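Local coordinates for protein carbohydrate kinase, FGGY (Rhodospirillum rubrum, PDB 3IFR) that probably phosphorylates D-xylulose at the expense of ATP, as a xylulose kinase of the FGGY carbohydrate kinase family, at residues A203-P206 / P207-P211; V391-L394 / D395-H399. One frame throughout, in Å; residues are numbered along the deposited sequence.

Contact 1: A203-P206 / P207-P211; sequences AHIP and PSAVP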
ATOM      1  N   ALA A 203       1.986 -10.984  21.863  1.00 25.76           N
ATOM      2  CA  ALA A 203       1.103 -11.804  21.051  1.00 24.89           C
ATOM      3  C   ALA A 203       1.035 -13.203  21.681  1.00 25.45           C
ATOM      4  O   ALA A 203       0.357 -14.102  21.166  1.00 22.63           O
ATOM      5  CB  ALA A 203       1.636 -11.875  19.583  1.00 20.83           C
ATOM      6  N   HIS A 204       1.773 -13.389  22.781  1.00 24.90           N
ATOM      7  CA  HIS A 204       1.703 -14.634  23.561  1.00 26.41           C
ATOM      8  C   HIS A 204       2.161 -15.854  22.750  1.00 27.73           C
ATOM      9  O   HIS A 204       1.714 -16.978  23.010  1.00 27.68           O
ATOM     10  CB  HIS A 204       0.273 -14.905  24.061  1.00 24.92           C
ATOM     11  CG  HIS A 204      -0.313 -13.806  24.904  1.00 26.60           C
ATOM     12  ND1 HIS A 204      -1.677 -13.630  25.058  1.00 25.11           N
ATOM     13  CD2 HIS A 204       0.272 -12.834  25.642  1.00 24.35           C
ATOM     14  CE1 HIS A 204      -1.906 -12.603  25.847  1.00 22.44           C
ATOM     15  NE2 HIS A 204      -0.747 -12.095  26.213  1.00 27.47           N
ATOM     16  N   ILE A 205       3.008 -15.635  21.749  1.00 26.65           N
ATOM     17  CA  ILE A 205       3.659 -16.751  21.078  1.00 26.70           C
ATOM     18  C   ILE A 205       5.098 -16.761  21.535  1.00 27.49           C
ATOM     19  O   ILE A 205       5.618 -15.758  22.004  1.00 25.86           O
ATOM     20  CB  ILE A 205       3.632 -16.633  19.538  1.00 26.54           C
ATOM     21  CG1 ILE A 205       4.307 -15.328  19.099  1.00 28.05           C
ATOM     22  CG2 ILE A 205       2.223 -16.630  19.031  1.00 27.79           C
ATOM     23  CD1 ILE A 205       4.347 -15.064  17.591  1.00 27.02           C
ATOM     24  N   PRO A 206       5.744 -17.913  21.416  1.00 29.61           N
ATOM     25  CA  PRO A 206       7.177 -17.996  21.709  1.00 28.12           C
ATOM     26  C   PRO A 206       7.937 -17.221  20.649  1.00 29.80           C
ATOM     27  O   PRO A 206       7.518 -17.209  19.495  1.00 26.52           O
ATOM     28  CB  PRO A 206       7.475 -19.487  21.558  1.00 27.08           C
ATOM     29  CG  PRO A 206       6.378 -19.994  20.641  1.00 31.10           C
ATOM     30  CD  PRO A 206       5.162 -19.216  21.048  1.00 27.91           C
ATOM     31  N   PRO A 207       9.069 -16.614  21.037  1.00 30.79           N
ATOM     32  CA  PRO A 207       9.901 -15.802  20.157  1.00 29.57           C
ATOM     33  C   PRO A 207      10.507 -16.640  19.046  1.00 30.84           C
ATOM     34  O   PRO A 207      10.841 -16.089  18.007  1.00 29.99           O
ATOM     35  CB  PRO A 207      11.004 -15.254  21.092  1.00 36.04           C
ATOM     36  CG  PRO A 207      10.484 -15.467  22.493  1.00 36.50           C
ATOM     37  CD  PRO A 207       9.660 -16.739  22.386  1.00 35.61           C
ATOM     38  N   SER A 208      10.631 -17.945  19.234  1.00 27.78           N
ATOM     39  CA  SER A 208      11.089 -18.770  18.130  1.00 29.47           C
ATOM     40  C   SER A 208      10.051 -18.766  16.994  1.00 27.16           C
ATOM     41  O   SER A 208      10.370 -19.087  15.865  1.00 25.24           O
ATOM     42  CB  SER A 208      11.359 -20.202  18.600  1.00 33.03           C
ATOM     43  OG  SER A 208      10.216 -20.789  19.243  1.00 34.56           O
ATOM     44  N   ALA A 209       8.806 -18.412  17.285  1.00 25.70           N
ATOM     45  CA  ALA A 209       7.768 -18.544  16.258  1.00 25.10           C
ATOM     46  C   ALA A 209       7.874 -17.447  15.179  1.00 26.81           C
ATOM     47  O   ALA A 209       7.295 -17.581  14.106  1.00 23.80           O
ATOM     48  CB  ALA A 209       6.404 -18.533  16.871  1.00 23.73           C
ATOM     49  N   VAL A 210       8.593 -16.365  15.473  1.00 24.68           N
ATOM     50  CA  VAL A 210       8.815 -15.319  14.475  1.00 24.31           C
ATOM     51  C   VAL A 210      10.229 -15.373  13.923  1.00 23.34           C
ATOM     52  O   VAL A 210      11.191 -15.277  14.671  1.00 22.02           O
ATOM     53  CB  VAL A 210       8.603 -13.890  15.016  1.00 23.00           C
ATOM     54  CG1 VAL A 210       8.711 -12.893  13.863  1.00 21.63           C
ATOM     55  CG2 VAL A 210       7.257 -13.775  15.723  1.00 23.21           C
ATOM     56  N   PRO A 211      10.340 -15.529  12.604  1.00 22.13           N
ATOM     57  CA  PRO A 211      11.630 -15.792  11.961  1.00 21.64           C
ATOM     58  C   PRO A 211      12.436 -14.513  11.990  1.00 25.23           C
ATOM     59  O   PRO A 211      11.846 -13.449  12.183  1.00 23.58           O
ATOM     60  CB  PRO A 211      11.243 -16.183  10.509  1.00 21.39           C
ATOM     61  CG  PRO A 211       9.781 -16.610  10.576  1.00 21.19           C
ATOM     62  CD  PRO A 211       9.187 -15.742  11.697  1.00 22.67           C
TER

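Contact 2: V391-L394 / D395-H399; sequences VAVL and DDIGH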
ATOM      1  N   VAL A 391       0.030  15.934   3.599  1.00 20.74           N
ATOM      2  CA  VAL A 391       1.289  16.561   3.232  1.00 22.55           C
ATOM      3  C   VAL A 391       1.733  17.492   4.374  1.00 21.98           C
ATOM      4  O   VAL A 391       2.898  17.497   4.780  1.00 20.47           O
ATOM      5  CB  VAL A 391       1.166  17.357   1.886  1.00 24.23           C
ATOM      6  CG1 VAL A 391       2.485  18.053   1.539  1.00 18.26           C
ATOM      7  CG2 VAL A 391       0.763  16.422   0.754  1.00 24.23           C
ATOM      8  N   ALA A 392       0.785  18.257   4.907  1.00 22.78           N
ATOM      9  CA  ALA A 392       1.079  19.168   5.996  1.00 20.90           C
ATOM     10  C   ALA A 392       1.574  18.335   7.175  1.00 23.88           C
ATOM     11  O   ALA A 392       2.520  18.696   7.883  1.00 25.11           O
ATOM     12  CB  ALA A 392      -0.192  20.003   6.387  1.00 20.29           C
ATOM     13  N   VAL A 393       0.926  17.205   7.402  1.00 23.04           N
ATOM     14  CA  VAL A 393       1.396  16.367   8.486  1.00 24.70           C
ATOM     15  C   VAL A 393       2.802  15.871   8.209  1.00 23.67           C
ATOM     16  O   VAL A 393       3.637  15.946   9.099  1.00 23.83           O
ATOM     17  CB  VAL A 393       0.393  15.268   8.880  1.00 24.85           C
ATOM     18  CG1 VAL A 393       0.996  14.300   9.887  1.00 28.48           C
ATOM     19  CG2 VAL A 393      -0.834  15.930   9.474  1.00 26.48           C
ATOM     20  N   LEU A 394       3.069  15.384   6.995  1.00 21.11           N
ATOM     21  CA  LEU A 394       4.415  14.919   6.657  1.00 23.49           C
ATOM     22  C   LEU A 394       5.450  16.006   6.988  1.00 26.16           C
ATOM     23  O   LEU A 394       6.450  15.779   7.688  1.00 26.37           O
ATOM     24  CB  LEU A 394       4.517  14.588   5.161  1.00 23.83           C
ATOM     25  CG  LEU A 394       4.158  13.219   4.549  1.00 27.20           C
ATOM     26  CD1 LEU A 394       4.203  12.077   5.572  1.00 21.40           C
ATOM     27  CD2 LEU A 394       2.830  13.238   3.793  1.00 23.32           C
ATOM     28  N   ASP A 395       5.164  17.200   6.481  1.00 23.29           N
ATOM     29  CA  ASP A 395       5.943  18.378   6.752  1.00 26.67           C
ATOM     30  C   ASP A 395       6.184  18.585   8.248  1.00 26.48           C
ATOM     31  O   ASP A 395       7.317  18.783   8.676  1.00 24.27           O
ATOM     32  CB  ASP A 395       5.238  19.597   6.169  1.00 28.10           C
ATOM     33  CG  ASP A 395       6.202  20.560   5.504  1.00 34.74           C
ATOM     34  OD1 ASP A 395       7.294  20.785   6.052  1.00 36.00           O
ATOM     35  OD2 ASP A 395       5.875  21.068   4.404  1.00 41.34           O
ATOM     36  N   ASP A 396       5.112  18.555   9.030  1.00 24.35           N
ATOM     37  CA  ASP A 396       5.211  18.736  10.461  1.00 28.74           C
ATOM     38  C   ASP A 396       6.172  17.755  11.109  1.00 30.86           C
ATOM     39  O   ASP A 396       6.912  18.119  12.047  1.00 28.16           O
ATOM     40  CB  ASP A 396       3.878  18.477  11.115  1.00 31.73           C
ATOM     41  CG  ASP A 396       2.997  19.673  11.123  1.00 35.10           C
ATOM     42  OD1 ASP A 396       3.344  20.677  10.461  1.00 39.68           O
ATOM     43  OD2 ASP A 396       1.930  19.585  11.784  1.00 43.14           O
ATOM     44  N   ILE A 397       6.122  16.504  10.660  1.00 27.24           N
ATOM     45  CA  ILE A 397       6.918  15.481  11.332  1.00 31.68           C
ATOM     46  C   ILE A 397       8.374  15.590  10.915  1.00 33.24           C
ATOM     47  O   ILE A 397       9.254  15.000  11.532  1.00 37.59           O
ATOM     48  CB  ILE A 397       6.476  14.044  11.037  1.00 31.97           C
ATOM     49  CG1 ILE A 397       4.980  13.860  11.149  1.00 30.95           C
ATOM     50  CG2 ILE A 397       7.154  13.096  11.992  1.00 37.07           C
ATOM     51  CD1 ILE A 397       4.532  12.550  10.420  1.00 30.23           C
ATOM     52  N   GLY A 398       8.640  16.325   9.853  1.00 27.71           N
ATOM     53  CA  GLY A 398      10.018  16.456   9.437  1.00 29.92           C
ATOM     54  C   GLY A 398      10.388  15.620   8.226  1.00 28.68           C
ATOM     55  O   GLY A 398      11.557  15.480   7.923  1.00 29.50           O
ATOM     56  N   HIS A 399       9.403  15.083   7.518  1.00 26.87           N
ATOM     57  CA  HIS A 399       9.713  14.372   6.274  1.00 27.89           C
ATOM     58  C   HIS A 399       9.935  15.257   5.043  1.00 26.62           C
ATOM     59  O   HIS A 399      10.379  14.785   3.989  1.00 25.09           O
ATOM     60  CB  HIS A 399       8.694  13.256   6.023  1.00 28.75           C
ATOM     61  CG  HIS A 399       8.710  12.227   7.099  1.00 25.27           C
ATOM     62  ND1 HIS A 399       7.623  11.979   7.911  1.00 25.57           N
ATOM     63  CD2 HIS A 399       9.721  11.469   7.577  1.00 25.41           C
ATOM     64  CE1 HIS A 399       7.947  11.059   8.800  1.00 28.21           C
ATOM     65  NE2 HIS A 399       9.220  10.736   8.618  1.00 31.27           N
TER

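Contact 1: A203-P206 / P207-P211
A single 3-10 turn, residues 207-209, begins where Pro206 meets Pro207 in the loop between helix 197-201 and strand 213-214. The carbonyl of Pro206 opens the turn. Its O accepts a hydrogen bond from Ala209 N at 2.8 Å, with an N-H...O angle of 156°. The donor stands above the carbonyl plane, 49° out of it. The next bond, from Val210 N to Pro207 O, is weak at 3.4 Å. Pro207 has no N-H to give, which suits the first position of the turn. The ring of Pro206 packs against the turn. Its CG meets Ala209 CB at 4.0 Å, and its CB comes to 3.8 Å from Ser208 OG. Ile205 also reaches forward with its longer branch. CG1 sits between the backbone N and the carbonyl carbon (chi1 58°), and the extended chain carries CD1 to the turn. There CD1 touches Val210 CG2 at 3.7 Å and Ala209 CB at 4.1 Å. The Ile205 and Val210 side chains cross at about a right angle. Both also rest on Val160 of strand 159-161 and Val200 of helix 197-201, while the backbones of Ala209 and Val160 are hydrogen-bonded. The buried branches therefore face the protein, and the rings of Pro206 and Pro207 belong to exposed residues. Arg175 NH2 hydrogen-bonds Ser208 O. Here a 3-10 turn, started at a Pro-Pro step, links helix 197-201 to strand 213-214 within the FGGY N-terminal domain.

Contact 2: V391-L394 / D395-H399
Ile397 lies against Val393 one turn back, at the end of helix 372-397. Its CB is 3.8 Å from Leu394 O. CG1 is anti to the carbonyl carbon (chi1 -46°), which brings it over the preceding turn, 3.2 Å from Val393 O. CD1 ends the chain beside Val393 CG1, at 4.0 Å. Leu284, from a loop, packs on Ile397 and Leu394. With an alanine in place of Ile397, Val393 CG1 would probably lose the contact with CD1, and a gap would open beside Leu284. The backbone N of Ile397 bonds Val393 O at 3.0 Å, and more weakly Leu394 O. The helix ends with two Schellman bonds, His399 N to Leu394 O and Gly398 N to Asp395 O, both at 3.0 Å. In the first the donor lies 37° out of the carbonyl plane. Gly398 N also bonds Leu394 O weakly. Gly398 phi is positive (104°), and a CB there would press on the preceding carbonyl O. The His399 ring crosses the Leu394 side chain at about a right angle, with ND1 4.1 Å from CD1. ND1 is buried without a polar partner; NE2 bonds Thr277 O weakly. This Schellman motif ends a helix of the FGGY C-terminal domain.

Contacts 1 and 2 share no helix or strand. They lie in the N-terminal and C-terminal FGGY domains, with nearest atoms about 24 Å apart. Each is partly buried, and each joins neighbours along the chain. Contact 1 is the more peripheral: its centre lies about 26 Å from the centre of the chain, against about 19 Å for the centre of contact 2. It starts a 3-10 turn in a loop; contact 2 ends a long helix. Both hide aliphatic branches, against strand 159-161 in the first and strand 269-273 in the second. Prolines shape the loop. Contact 2 instead depends on glycine and on one carbonyl that takes a good bond and two weak ones.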